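Side-chain contacts in ceramide very long chain fatty acid hydroxylase SCS7 (Saccharomyces cerevisiae, PDB 4ZR1), which hydroxylates the very long chain fatty acids of ceramides, probably at C-2, using O2 and electrons from cytochrome b5: residues Phe233-Ser238 / Arg245-Tyr250; His251-Tyr256 / Thr276-Asp281. All coordinates share one frame; numbering follows the deposited sequence.

Contact 1: Phe233-Ser238 / Arg245-Tyr250; sequences FFLHHS and RKLKKY. With ZN (zinc ion), chain C; BOG (octyl beta-D-glucopyranoside), chain G; BOG (octyl beta-D-glucopyranoside), chain H.
The F234 ring has F233 CD2 over the rim of one face, 3.6 Å above the ring plane, and the glycosidic O1 of the chain G octyl glucoside over the other. A second detergent, chain H, runs its tail obliquely past the same ring and puts O6 at the edge of the F233 ring, near its plane; F234 CD1 also lies at that ring's edge, and H237 ND1 over a face. H236 leads its CB away from 245-250, yet its ring reaches H255 and L252 of helix 242-256, and NE2 binds the chain C zinc ion at 2.1 Å. K248 and L235 share the contact, K248 with its one hydrogen bond. With CG anti to the backbone N (chi1 178°) and the chain extended beyond it, the lysine passes L235 O and delivers NZ to S238 O at 2.7 Å, above the carbonyl plane. L235 CD2 packs on K248 CA at 3.8 Å and more loosely on L247 CG. Replacing K248 by alanine is likely to leave S238 O without this donor and to uncover L235 O. The contact closes the short connection between helix 211-236, whose last part carries H236, and helix 242-256; L235 also packs on L240 there and on H251.

Contact 2: His251-Tyr256 / Thr276-Asp281; sequences HLEHHY and TYLGPD. With ZN (zinc ion), chain C; ZN (zinc ion), chain D.
The histidine box of H251, H254 and H255, spaced as HxxHH along helix 242-256, has L278 of the loop after helix 269-273 packed on its far side from the zinc ions. L278 CD2 does the touching: it comes to 3.5 Å from the backbone N of H254 and 3.6 Å from E253 CB, so one methyl sits where these two residues join. The E253 and L278 side chains cross obliquely, and E253 OE1 passes 3.9 Å from L278 CG. No hydrogen bond spans the two segments; the meeting is van der Waals packing, chiefly by CD2 of L278. The polar end of E253 is served within its own helix, where OE2 forms a salt bridge with K249, one turn earlier.

On the zinc side, the box splits its histidines between two metals, which likely form a catalytic dimetal centre. H251 NE2 binds the chain C zinc at 2.2 Å and H255 NE2 binds it at 2.0 Å. Their first torsions differ: H251 has CG anti to the backbone N (chi1 175°), whereas H255 has CG beside it (chi1 -79°), which brings both rings to the same ion, with H251 CD2 in plane at the edge of the H255 ring. H236, H232 and H177 complete that site. H254 instead turns to the chain D zinc, with NE2 at 2.2 Å, and shares it with H150, H155, H174 and H178. Its other nitrogen, ND1, is hydrogen-bonded to L261, which probably fixes the rotation of the ring and orients NE2 for the metal. L261 also packs on L278, so L278 sits beside what is probably a second-shell residue of the chain D zinc site.

How the contacts relate
Both contacts use helix 242-256 one after the other: contact 1 pairs its 245-250 part with residues 233-238, and contact 2 covers the following turns with the 276-281 loop. Their centres lie 12 Å apart. The chain C zinc joins them directly, since H236 from contact 1 meets the two box histidines of contact 2 there, its NE2 lying 3.0 Å from H255 NE2 and 3.1 Å from H251 NE2. The two zinc ions are 6.2 Å apart. Away from the metals, Y250 OH lies 3.2 Å from L278 N, a probable hydrogen bond that ties the helix to the loop, and Y250 OH is also hydrogen-bonded to D271 OD2.

Contact 1: Phe233-Ser238 / Arg245-Tyr250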
ATOM      1  N   PHE A 233       6.847   4.359   3.129  1.00 62.92           N
ATOM      2  CA  PHE A 233       7.350   3.972   4.438  1.00 60.51           C
ATOM      3  C   PHE A 233       7.504   5.166   5.380  1.00 66.52           C
ATOM      4  O   PHE A 233       6.983   5.155   6.498  1.00 76.73           O
ATOM      5  CB  PHE A 233       8.693   3.245   4.324  1.00 58.45           C
ATOM      6  CG  PHE A 233       9.150   2.637   5.619  1.00 69.26           C
ATOM      7  CD1 PHE A 233       8.686   1.383   6.014  1.00 63.20           C
ATOM      8  CD2 PHE A 233      10.009   3.329   6.468  1.00 76.65           C
ATOM      9  CE1 PHE A 233       9.091   0.824   7.218  1.00 60.34           C
ATOM     10  CE2 PHE A 233      10.424   2.769   7.686  1.00 73.95           C
ATOM     11  CZ  PHE A 233       9.963   1.523   8.058  1.00 67.08           C
ATOM     12  N   PHE A 234       8.205   6.200   4.933  1.00 67.42           N
ATOM     13  CA  PHE A 234       8.617   7.244   5.860  1.00 74.12           C
ATOM     14  C   PHE A 234       7.476   8.204   6.153  1.00 76.69           C
ATOM     15  O   PHE A 234       7.522   8.964   7.119  1.00 83.42           O
ATOM     16  CB  PHE A 234       9.863   7.964   5.331  1.00 77.74           C
ATOM     17  CG  PHE A 234      11.098   7.098   5.365  1.00 85.20           C
ATOM     18  CD1 PHE A 234      11.600   6.638   6.579  1.00 93.66           C
ATOM     19  CD2 PHE A 234      11.734   6.716   4.197  1.00 81.27           C
ATOM     20  CE1 PHE A 234      12.719   5.819   6.624  1.00 90.12           C
ATOM     21  CE2 PHE A 234      12.854   5.898   4.233  1.00 81.91           C
ATOM     22  CZ  PHE A 234      13.347   5.452   5.446  1.00 88.74           C
ATOM     23  N   LEU A 235       6.424   8.124   5.351  1.00 74.06           N
ATOM     24  CA  LEU A 235       5.187   8.814   5.673  1.00 70.19           C
ATOM     25  C   LEU A 235       4.558   8.261   6.958  1.00 74.79           C
ATOM     26  O   LEU A 235       3.957   9.004   7.727  1.00 80.39           O
ATOM     27  CB  LEU A 235       4.195   8.703   4.520  1.00 67.13           C
ATOM     28  CG  LEU A 235       4.472   9.509   3.257  1.00 69.14           C
ATOM     29  CD1 LEU A 235       3.253   9.413   2.354  1.00 68.87           C
ATOM     30  CD2 LEU A 235       4.783  10.962   3.597  1.00 66.43           C
ATOM     31  N   HIS A 236       4.693   6.958   7.186  1.00 72.18           N
ATOM     32  CA  HIS A 236       4.130   6.328   8.383  1.00 69.51           C
ATOM     33  C   HIS A 236       5.073   6.382   9.579  1.00 75.85           C
ATOM     34  O   HIS A 236       4.647   6.633  10.708  1.00 76.90           O
ATOM     35  CB  HIS A 236       3.775   4.860   8.113  1.00 65.86           C
ATOM     36  CG  HIS A 236       2.534   4.678   7.303  1.00 62.82           C
ATOM     37  ND1 HIS A 236       1.276   4.724   7.856  1.00 70.90           N
ATOM     38  CD2 HIS A 236       2.361   4.451   5.979  1.00 63.66           C
ATOM     39  CE1 HIS A 236       0.377   4.540   6.906  1.00 70.79           C
ATOM     40  NE2 HIS A 236       1.007   4.369   5.759  1.00 61.52           N
ATOM     41  N   HIS A 237       6.353   6.135   9.324  1.00 75.41           N
ATOM     42  CA  HIS A 237       7.297   5.871  10.397  1.00 82.67           C
ATOM     43  C   HIS A 237       8.378   6.936  10.594  1.00 90.89           C
ATOM     44  O   HIS A 237       9.523   6.616  10.920  1.00 88.71           O
ATOM     45  CB  HIS A 237       7.942   4.505  10.157  1.00 70.09           C
ATOM     46  CG  HIS A 237       6.980   3.366  10.280  1.00 71.05           C
ATOM     47  ND1 HIS A 237       6.586   2.599   9.206  1.00 77.39           N
ATOM     48  CD2 HIS A 237       6.307   2.884  11.353  1.00 83.99           C
ATOM     49  CE1 HIS A 237       5.729   1.679   9.614  1.00 91.75           C
ATOM     50  NE2 HIS A 237       5.543   1.831  10.913  1.00 91.78           N
ATOM     51  N   SER A 238       8.017   8.204  10.433  1.00 95.89           N
ATOM     52  CA  SER A 238       9.027   9.251  10.505  1.00 99.63           C
ATOM     53  C   SER A 238       8.479  10.666  10.633  1.00101.29           C
ATOM     54  O   SER A 238       7.497  11.021   9.981  1.00104.95           O
ATOM     55  CB  SER A 238       9.920   9.185   9.268  1.00 98.31           C
ATOM     56  OG  SER A 238      10.721  10.345   9.179  1.00100.78           O
ATOM     57  N   ARG A 245       5.883  17.232   5.241  1.00 99.51           N
ATOM     58  CA  ARG A 245       5.068  17.066   6.438  1.00 90.92           C
ATOM     59  C   ARG A 245       3.563  17.085   6.139  1.00 97.86           C
ATOM     60  O   ARG A 245       2.780  16.428   6.818  1.00115.78           O
ATOM     61  CB  ARG A 245       5.435  18.159   7.443  1.00 86.88           C
ATOM     62  CG  ARG A 245       5.166  17.818   8.884  1.00101.54           C
ATOM     63  CD  ARG A 245       6.018  18.667   9.824  1.00104.81           C
ATOM     64  NE  ARG A 245       7.450  18.404   9.691  1.00104.15           N
ATOM     65  CZ  ARG A 245       8.380  18.962  10.463  1.00117.65           C
ATOM     66  NH1 ARG A 245       9.664  18.673  10.290  1.00119.98           N
ATOM     67  NH2 ARG A 245       8.028  19.812  11.418  1.00125.35           N
ATOM     68  N   LYS A 246       3.169  17.824   5.110  1.00 93.22           N
ATOM     69  CA  LYS A 246       1.766  17.930   4.721  1.00 92.27           C
ATOM     70  C   LYS A 246       1.342  16.810   3.785  1.00 90.91           C
ATOM     71  O   LYS A 246       0.152  16.532   3.634  1.00 93.95           O
ATOM     72  CB  LYS A 246       1.497  19.288   4.070  1.00 98.33           C
ATOM     73  CG  LYS A 246       0.993  20.320   5.060  1.00114.63           C
ATOM     74  CD  LYS A 246       1.412  21.744   4.713  1.00118.46           C
ATOM     75  CE  LYS A 246       1.927  22.448   5.970  1.00124.33           C
ATOM     76  NZ  LYS A 246       2.436  23.816   5.681  1.00132.38           N
ATOM     77  N   LEU A 247       2.316  16.170   3.148  1.00 83.78           N
ATOM     78  CA  LEU A 247       2.037  14.985   2.355  1.00 77.52           C
ATOM     79  C   LEU A 247       1.759  13.831   3.328  1.00 87.04           C
ATOM     80  O   LEU A 247       0.939  12.945   3.064  1.00 86.82           O
ATOM     81  CB  LEU A 247       3.208  14.669   1.427  1.00 73.99           C
ATOM     82  CG  LEU A 247       3.074  13.498   0.448  1.00 74.42           C
ATOM     83  CD1 LEU A 247       2.011  13.763  -0.612  1.00 69.74           C
ATOM     84  CD2 LEU A 247       4.415  13.214  -0.199  1.00 75.09           C
ATOM     85  N   LYS A 248       2.436  13.876   4.472  1.00 82.28           N
ATOM     86  CA  LYS A 248       2.213  12.922   5.544  1.00 78.13           C
ATOM     87  C   LYS A 248       0.793  13.008   6.082  1.00 82.43           C
ATOM     88  O   LYS A 248       0.150  11.988   6.324  1.00 87.46           O
ATOM     89  CB  LYS A 248       3.216  13.144   6.683  1.00 72.09           C
ATOM     90  CG  LYS A 248       2.992  12.205   7.849  1.00 69.57           C
ATOM     91  CD  LYS A 248       4.115  12.249   8.871  1.00 75.69           C
ATOM     92  CE  LYS A 248       3.869  11.188   9.935  1.00 83.38           C
ATOM     93  NZ  LYS A 248       4.993  11.056  10.883  1.00 94.72           N
ATOM     94  N   LYS A 249       0.306  14.227   6.280  1.00 91.43           N
ATOM     95  CA  LYS A 249      -1.050  14.411   6.772  1.00 89.02           C
ATOM     96  C   LYS A 249      -2.038  13.864   5.753  1.00 87.48           C
ATOM     97  O   LYS A 249      -3.029  13.230   6.110  1.00 86.76           O
ATOM     98  CB  LYS A 249      -1.342  15.886   7.067  1.00 84.13           C
ATOM     99  CG  LYS A 249      -2.839  16.187   7.209  1.00 93.02           C
ATOM    100  CD  LYS A 249      -3.124  17.570   7.785  1.00 98.24           C
ATOM    101  CE  LYS A 249      -4.513  18.059   7.383  1.00106.88           C
ATOM    102  NZ  LYS A 249      -4.785  17.817   5.935  1.00115.87           N
ATOM    103  N   TYR A 250      -1.741  14.095   4.482  1.00 85.63           N
ATOM    104  CA  TYR A 250      -2.620  13.698   3.388  1.00 85.96           C
ATOM    105  C   TYR A 250      -2.765  12.185   3.298  1.00 89.18           C
ATOM    106  O   TYR A 250      -3.873  11.649   3.218  1.00 90.85           O
ATOM    107  CB  TYR A 250      -2.083  14.252   2.069  1.00 79.04           C
ATOM    108  CG  TYR A 250      -2.976  14.003   0.883  1.00 70.55           C
ATOM    109  CD1 TYR A 250      -4.062  14.825   0.626  1.00 65.57           C
ATOM    110  CD2 TYR A 250      -2.721  12.955   0.008  1.00 72.97           C
ATOM    111  CE1 TYR A 250      -4.873  14.612  -0.467  1.00 75.24           C
ATOM    112  CE2 TYR A 250      -3.530  12.726  -1.087  1.00 74.98           C
ATOM    113  CZ  TYR A 250      -4.608  13.557  -1.321  1.00 78.91           C
ATOM    114  OH  TYR A 250      -5.415  13.332  -2.415  1.00 78.39           O
TER
HETATM  115 ZN    ZN C 401       0.050   3.757   4.005  1.00 81.14          ZN
HETATM  116  C1  BOG G 405      14.458  10.858   7.956  1.00148.48           C
HETATM  117  O1  BOG G 405      13.697  10.295   6.912  1.00136.50           O
HETATM  118  C2  BOG G 405      13.663  10.768   9.237  1.00154.34           C
HETATM  119  O2  BOG G 405      12.494  11.536   9.094  1.00156.60           O
HETATM  120  C3  BOG G 405      14.460  11.312  10.400  1.00158.43           C
HETATM  121  O3  BOG G 405      13.790  11.003  11.600  1.00158.19           O
HETATM  122  C4  BOG G 405      15.848  10.711  10.407  1.00160.25           C
HETATM  123  O4  BOG G 405      16.648  11.412  11.331  1.00161.57           O
HETATM  124  C5  BOG G 405      16.450  10.850   9.028  1.00156.81           C
HETATM  125  O5  BOG G 405      15.659  10.140   8.106  1.00152.94           O
HETATM  126  C6  BOG G 405      17.867  10.316   9.019  1.00155.46           C
HETATM  127  O6  BOG G 405      17.986   9.250   9.934  1.00154.59           O
HETATM  128  C1' BOG G 405      13.290  11.192   5.904  1.00125.23           C
HETATM  129  C2' BOG G 405      13.083  10.413   4.624  1.00120.36           C
HETATM  130  C3' BOG G 405      12.488  11.296   3.550  1.00116.95           C
HETATM  131  C4' BOG G 405      12.907  10.787   2.187  1.00114.96           C
HETATM  132  C5' BOG G 405      12.208   9.482   1.879  1.00109.10           C
HETATM  133  C6' BOG G 405      11.629   9.560   0.482  1.00106.76           C
HETATM  134  C7' BOG G 405      12.665   9.152  -0.544  1.00 96.29           C
HETATM  135  C8' BOG G 405      12.005   9.117  -1.903  1.00 88.34           C
HETATM  136  C1  BOG H 406      17.151   5.669   8.973  1.00133.43           C
HETATM  137  O1  BOG H 406      17.582   6.725   8.146  1.00126.81           O
HETATM  138  C2  BOG H 406      18.089   5.480  10.148  1.00141.45           C
HETATM  139  O2  BOG H 406      19.395   5.214   9.685  1.00145.39           O
HETATM  140  C3  BOG H 406      17.615   4.307  10.982  1.00143.81           C
HETATM  141  O3  BOG H 406      18.349   4.241  12.183  1.00146.33           O
HETATM  142  C4  BOG H 406      16.142   4.452  11.298  1.00140.47           C
HETATM  143  O4  BOG H 406      15.681   3.260  11.895  1.00141.30           O
HETATM  144  C5  BOG H 406      15.364   4.754  10.031  1.00129.98           C
HETATM  145  O5  BOG H 406      15.854   5.936   9.445  1.00128.61           O
HETATM  146  C6  BOG H 406      13.893   4.935  10.346  1.00120.07           C
HETATM  147  O6  BOG H 406      13.197   3.744  10.062  1.00115.24           O
HETATM  148  C1' BOG H 406      16.681   7.041   7.108  1.00113.82           C
HETATM  149  C2' BOG H 406      17.364   6.929   5.760  1.00105.03           C
HETATM  150  C3' BOG H 406      16.405   7.380   4.675  1.00 96.24           C
HETATM  151  C4' BOG H 406      16.862   6.881   3.319  1.00 87.34           C
HETATM  152  C5' BOG H 406      15.641   6.620   2.461  1.00 86.45           C
HETATM  153  C6' BOG H 406      15.912   6.948   1.009  1.00 88.44           C
HETATM  154  C7' BOG H 406      16.398   5.715   0.273  1.00 95.44           C
HETATM  155  C8' BOG H 406      16.320   5.965  -1.220  1.00 99.45           C

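Contact 2: His251-Tyr256 / Thr276-Asp281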
ATOM      1  N   HIS A 251      -1.638  11.490   3.315  1.00 88.04           N
ATOM      2  CA  HIS A 251      -1.673  10.046   3.186  1.00 78.06           C
ATOM      3  C   HIS A 251      -2.270   9.378   4.424  1.00 86.16           C
ATOM      4  O   HIS A 251      -3.027   8.413   4.318  1.00 89.38           O
ATOM      5  CB  HIS A 251      -0.280   9.491   2.931  1.00 67.32           C
ATOM      6  CG  HIS A 251      -0.245   7.999   2.908  1.00 70.15           C
ATOM      7  ND1 HIS A 251      -0.863   7.259   1.926  1.00 66.83           N
ATOM      8  CD2 HIS A 251       0.282   7.106   3.775  1.00 72.27           C
ATOM      9  CE1 HIS A 251      -0.697   5.975   2.174  1.00 72.30           C
ATOM     10  NE2 HIS A 251      -0.003   5.855   3.289  1.00 81.00           N
ATOM     11  N   LEU A 252      -1.917   9.888   5.596  1.00 83.45           N
ATOM     12  CA  LEU A 252      -2.440   9.351   6.841  1.00 75.69           C
ATOM     13  C   LEU A 252      -3.955   9.494   6.910  1.00 86.23           C
ATOM     14  O   LEU A 252      -4.632   8.675   7.535  1.00 89.32           O
ATOM     15  CB  LEU A 252      -1.784  10.044   8.033  1.00 76.90           C
ATOM     16  CG  LEU A 252      -0.702   9.256   8.777  1.00 73.69           C
ATOM     17  CD1 LEU A 252       0.190   8.490   7.837  1.00 68.89           C
ATOM     18  CD2 LEU A 252       0.133  10.195   9.611  1.00 67.14           C
ATOM     19  N   GLU A 253      -4.497  10.526   6.267  1.00 87.43           N
ATOM     20  CA  GLU A 253      -5.948  10.686   6.244  1.00 90.88           C
ATOM     21  C   GLU A 253      -6.584   9.642   5.331  1.00 91.80           C
ATOM     22  O   GLU A 253      -7.747   9.279   5.506  1.00 92.47           O
ATOM     23  CB  GLU A 253      -6.345  12.093   5.805  1.00 89.75           C
ATOM     24  CG  GLU A 253      -6.151  13.146   6.873  1.00 96.91           C
ATOM     25  CD  GLU A 253      -6.642  14.505   6.432  1.00110.04           C
ATOM     26  OE1 GLU A 253      -7.218  14.606   5.324  1.00108.83           O
ATOM     27  OE2 GLU A 253      -6.447  15.474   7.195  1.00120.25           O
ATOM     28  N   HIS A 254      -5.819   9.160   4.357  1.00 83.25           N
ATOM     29  CA  HIS A 254      -6.286   8.062   3.524  1.00 73.29           C
ATOM     30  C   HIS A 254      -6.491   6.811   4.384  1.00 80.68           C
ATOM     31  O   HIS A 254      -7.340   5.968   4.107  1.00 75.06           O
ATOM     32  CB  HIS A 254      -5.294   7.776   2.399  1.00 67.78           C
ATOM     33  CG  HIS A 254      -5.528   6.470   1.714  1.00 75.92           C
ATOM     34  ND1 HIS A 254      -6.429   6.322   0.680  1.00 83.01           N
ATOM     35  CD2 HIS A 254      -4.998   5.244   1.931  1.00 79.98           C
ATOM     36  CE1 HIS A 254      -6.437   5.062   0.285  1.00 86.55           C
ATOM     37  NE2 HIS A 254      -5.576   4.387   1.028  1.00 85.89           N
ATOM     38  N   HIS A 255      -5.693   6.714   5.435  1.00 85.52           N
ATOM     39  CA  HIS A 255      -5.762   5.613   6.375  1.00 68.14           C
ATOM     40  C   HIS A 255      -6.836   5.829   7.453  1.00 77.47           C
ATOM     41  O   HIS A 255      -7.688   4.975   7.668  1.00 79.15           O
ATOM     42  CB  HIS A 255      -4.394   5.414   7.033  1.00 67.01           C
ATOM     43  CG  HIS A 255      -3.412   4.678   6.175  1.00 72.48           C
ATOM     44  ND1 HIS A 255      -3.476   3.317   5.970  1.00 74.60           N
ATOM     45  CD2 HIS A 255      -2.340   5.113   5.472  1.00 77.98           C
ATOM     46  CE1 HIS A 255      -2.492   2.945   5.172  1.00 69.47           C
ATOM     47  NE2 HIS A 255      -1.787   4.016   4.856  1.00 69.91           N
ATOM     48  N   TYR A 256      -6.795   6.975   8.125  1.00 89.99           N
ATOM     49  CA  TYR A 256      -7.602   7.173   9.322  1.00 87.90           C
ATOM     50  C   TYR A 256      -8.786   8.124   9.150  1.00 99.10           C
ATOM     51  O   TYR A 256      -9.298   8.650  10.135  1.00110.71           O
ATOM     52  CB  TYR A 256      -6.721   7.689  10.457  1.00 86.67           C
ATOM     53  CG  TYR A 256      -5.488   6.860  10.713  1.00 90.15           C
ATOM     54  CD1 TYR A 256      -5.534   5.736  11.534  1.00 93.73           C
ATOM     55  CD2 TYR A 256      -4.273   7.206  10.142  1.00 84.61           C
ATOM     56  CE1 TYR A 256      -4.397   4.978  11.769  1.00 93.72           C
ATOM     57  CE2 TYR A 256      -3.142   6.462  10.369  1.00 89.36           C
ATOM     58  CZ  TYR A 256      -3.204   5.351  11.181  1.00 92.67           C
ATOM     59  OH  TYR A 256      -2.062   4.625  11.397  1.00 93.42           O
ATOM     60  N   THR A 276     -10.252  12.746  -7.005  1.00 89.86           N
ATOM     61  CA  THR A 276     -10.289  11.928  -5.804  1.00 87.22           C
ATOM     62  C   THR A 276      -9.476  12.588  -4.701  1.00 84.68           C
ATOM     63  O   THR A 276      -9.106  11.934  -3.730  1.00 87.24           O
ATOM     64  CB  THR A 276      -9.750  10.498  -6.049  1.00 85.58           C
ATOM     65  OG1 THR A 276      -8.441  10.566  -6.632  1.00 84.91           O
ATOM     66  CG2 THR A 276     -10.679   9.711  -6.965  1.00 80.00           C
ATOM     67  N   TYR A 277      -9.195  13.882  -4.860  1.00 82.62           N
ATOM     68  CA  TYR A 277      -8.433  14.633  -3.864  1.00 85.17           C
ATOM     69  C   TYR A 277      -9.054  14.473  -2.474  1.00 93.25           C
ATOM     70  O   TYR A 277     -10.264  14.280  -2.341  1.00 87.58           O
ATOM     71  CB  TYR A 277      -8.348  16.118  -4.247  1.00 79.66           C
ATOM     72  CG  TYR A 277      -7.479  16.938  -3.310  1.00 80.78           C
ATOM     73  CD1 TYR A 277      -6.098  16.774  -3.293  1.00 89.19           C
ATOM     74  CD2 TYR A 277      -8.036  17.883  -2.452  1.00 79.71           C
ATOM     75  CE1 TYR A 277      -5.297  17.513  -2.444  1.00 91.14           C
ATOM     76  CE2 TYR A 277      -7.238  18.631  -1.595  1.00 83.94           C
ATOM     77  CZ  TYR A 277      -5.870  18.439  -1.600  1.00 94.77           C
ATOM     78  OH  TYR A 277      -5.064  19.168  -0.759  1.00106.73           O
ATOM     79  N   LEU A 278      -8.218  14.534  -1.445  1.00100.00           N
ATOM     80  CA  LEU A 278      -8.686  14.386  -0.073  1.00106.88           C
ATOM     81  C   LEU A 278      -8.647  15.738   0.641  1.00108.67           C
ATOM     82  O   LEU A 278      -7.725  16.024   1.405  1.00111.97           O
ATOM     83  CB  LEU A 278      -7.836  13.345   0.663  1.00113.18           C
ATOM     84  CG  LEU A 278      -8.348  12.802   1.998  1.00113.57           C
ATOM     85  CD1 LEU A 278      -9.789  12.355   1.874  1.00109.81           C
ATOM     86  CD2 LEU A 278      -7.471  11.648   2.459  1.00110.83           C
ATOM     87  N   GLY A 279      -9.653  16.569   0.379  1.00109.24           N
ATOM     88  CA  GLY A 279      -9.706  17.917   0.925  1.00112.91           C
ATOM     89  C   GLY A 279     -10.075  17.952   2.395  1.00113.83           C
ATOM     90  O   GLY A 279     -10.318  16.906   2.994  1.00121.11           O
ATOM     91  N   PRO A 280     -10.128  19.155   2.988  1.00111.82           N
ATOM     92  CA  PRO A 280     -10.320  19.245   4.445  1.00112.38           C
ATOM     93  C   PRO A 280     -11.749  19.037   4.997  1.00123.29           C
ATOM     94  O   PRO A 280     -11.864  18.993   6.218  1.00127.85           O
ATOM     95  CB  PRO A 280      -9.793  20.659   4.768  1.00112.27           C
ATOM     96  CG  PRO A 280      -9.938  21.432   3.486  1.00105.72           C
ATOM     97  CD  PRO A 280      -9.727  20.442   2.381  1.00105.24           C
ATOM     98  N   ASP A 281     -12.765  18.913   4.132  1.00137.04           N
ATOM     99  CA  ASP A 281     -14.160  18.578   4.485  1.00152.09           C
ATOM    100  C   ASP A 281     -14.618  17.305   3.755  1.00145.52           C
ATOM    101  O   ASP A 281     -15.800  17.096   3.495  1.00153.19           O
ATOM    102  CB  ASP A 281     -15.097  19.767   4.184  1.00168.59           C
ATOM    103  CG  ASP A 281     -15.448  19.914   2.692  1.00170.77           C
ATOM    104  OD1 ASP A 281     -15.150  19.022   1.862  1.00168.65           O
ATOM    105  OD2 ASP A 281     -16.020  20.965   2.332  1.00173.79           O
TER
HETATM  106 ZN    ZN C 401       0.050   3.757   4.005  1.00 81.14          ZN
HETATM  107 ZN    ZN D 402      -4.883   2.425   0.485  1.00 84.51          ZN